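Local structure of cyanophycinase-like exopeptidase (actinobacterium SCGC AAA027-L06, 6NQC) at residues Lys195-Pro198 with Asp199-Lys203. The protein is probably a serine peptidase of family S51, related to the cyanophycinases, that hydrolyses peptide bonds. Sequence-based numbering, arbitrary orientation.
Sequences KWIP and DSAAK
The pyrrolidine ring of Pro-198 turns one face to the opening turn of the helix beginning at Asp-199. Over that face stands the methyl of Ala-201, whose CB is 3.8 Å from CD of the ring. The hydroxyl of Ser-200 approaches the same face more obliquely, nearer the rim, with OG 4.0 Å from Pro-198 CG. The carboxylate of Asp-199 keeps apart from the ring: OD1 lies 4.0 Å from Pro-198 C, obliquely above the plane of the peptide joining the two residues. Negative charge at this end of a helix would probably interact favourably with its dipole.

How a chain enters a helix is illustrated further by Ile-197. With chi1 at 63°, CG1 is flanked by both backbone branches, and an extended chi2 carries CD1 onto the first turn. There it packs 3.8 Å from CB of Ala-201 and 4.2 Å from CB of Ala-202, while its nearest approach, 3.5 Å, is to the backbone N of Ala-202. That same N-H donates to Pro-198 O at 3.0 Å, fairly straight at 162°, closing the first helical turn. Within the same turn, Ala-201 is buried and its side chain also touches Phe-167 in another loop, while Ala-202 touches Phe-194 of the loop that leads into the helix.

Pro-198 is the N-cap, and Ile-197 just before it meets Ala-202 in the first turn: the apolar pairing of a hydrophobic staple, here starting the short helix 199-205 that follows strand 184-187 and its loop.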
loop_
_atom_site.group_PDB
_atom_site.type_symbol
_atom_site.label_atom_id
_atom_site.label_comp_id
_atom_site.label_asym_id
_atom_site.label_seq_id
_atom_site.Cartn_x
_atom_site.Cartn_y
_atom_site.Cartn_z
ATOM N N LYS A 195 14.939 3.535 -15.116
ATOM C CA LYS A 195 15.467 2.848 -16.284
ATOM C C LYS A 195 14.369 2.505 -17.267
ATOM O O LYS A 195 14.683 2.144 -18.394
ATOM C CB LYS A 195 16.207 1.580 -15.863
ATOM C CG LYS A 195 17.233 1.804 -14.750
ATOM C CD LYS A 195 18.036 0.535 -14.396
ATOM C CE LYS A 195 19.528 0.859 -14.176
ATOM N NZ LYS A 195 20.455 0.060 -15.060
ATOM N N TRP A 196 13.099 2.645 -16.881
ATOM C CA TRP A 196 11.988 2.158 -17.683
ATOM C C TRP A 196 11.226 3.263 -18.415
ATOM O O TRP A 196 10.395 2.948 -19.277
ATOM C CB TRP A 196 10.971 1.394 -16.826
ATOM C CG TRP A 196 11.506 0.263 -16.051
ATOM C CD1 TRP A 196 12.578 -0.527 -16.372
ATOM C CD2 TRP A 196 10.990 -0.229 -14.803
ATOM N NE1 TRP A 196 12.778 -1.464 -15.389
ATOM C CE2 TRP A 196 11.805 -1.325 -14.424
ATOM C CE3 TRP A 196 9.907 0.150 -13.968
ATOM C CZ2 TRP A 196 11.583 -2.052 -13.239
ATOM C CZ3 TRP A 196 9.692 -0.568 -12.785
ATOM C CH2 TRP A 196 10.528 -1.663 -12.439
ATOM N N ILE A 197 11.479 4.527 -18.092
ATOM C CA ILE A 197 10.661 5.611 -18.612
ATOM C C ILE A 197 11.551 6.717 -19.168
ATOM O O ILE A 197 12.681 6.894 -18.715
ATOM C CB ILE A 197 9.727 6.189 -17.520
ATOM C CG1 ILE A 197 10.536 6.810 -16.370
ATOM C CG2 ILE A 197 8.757 5.125 -16.973
ATOM C CD1 ILE A 197 9.653 7.529 -15.304
ATOM N N PRO A 198 11.054 7.524 -20.092
ATOM C CA PRO A 198 11.856 8.619 -20.636
ATOM C C PRO A 198 11.944 9.787 -19.659
ATOM O O PRO A 198 11.268 9.845 -18.626
ATOM C CB PRO A 198 11.108 8.998 -21.918
ATOM C CG PRO A 198 9.704 8.615 -21.668
ATOM C CD PRO A 198 9.709 7.442 -20.696
ATOM N N ASP A 199 12.845 10.716 -19.980
ATOM C CA ASP A 199 13.097 11.855 -19.095
ATOM C C ASP A 199 11.833 12.667 -18.847
ATOM O O ASP A 199 11.627 13.207 -17.734
ATOM C CB ASP A 199 14.176 12.762 -19.685
ATOM C CG ASP A 199 15.538 12.111 -19.704
ATOM O OD1 ASP A 199 15.671 10.993 -19.148
ATOM O OD2 ASP A 199 16.478 12.708 -20.276
ATOM N N SER A 200 10.989 12.779 -19.876
ATOM C CA SER A 200 9.756 13.547 -19.755
ATOM C C SER A 200 8.863 12.957 -18.670
ATOM O O SER A 200 8.301 13.690 -17.836
ATOM C CB SER A 200 9.030 13.574 -21.104
ATOM O OG SER A 200 8.337 12.360 -21.352
ATOM N N ALA A 201 8.748 11.620 -18.660
ATOM C CA ALA A 201 7.976 10.922 -17.644
ATOM C C ALA A 201 8.617 11.047 -16.270
ATOM O O ALA A 201 7.915 11.225 -15.259
ATOM C CB ALA A 201 7.835 9.458 -18.043
ATOM N N ALA A 202 9.938 10.929 -16.219
ATOM C CA ALA A 202 10.651 11.047 -14.960
ATOM C C ALA A 202 10.384 12.387 -14.297
ATOM O O ALA A 202 10.322 12.463 -13.068
ATOM C CB ALA A 202 12.153 10.857 -15.188
ATOM N N LYS A 203 10.264 13.463 -15.089
ATOM C CA LYS A 203 10.081 14.789 -14.512
ATOM C C LYS A 203 8.736 14.898 -13.814
ATOM O O LYS A 203 8.620 15.568 -12.767
ATOM C CB LYS A 203 10.198 15.877 -15.589
ATOM C CG LYS A 203 11.622 16.058 -16.139
ATOM C CD LYS A 203 11.685 16.969 -17.377
ATOM C CE LYS A 203 13.014 16.800 -18.141
ATOM N NZ LYS A 203 12.820 16.307 -19.564
#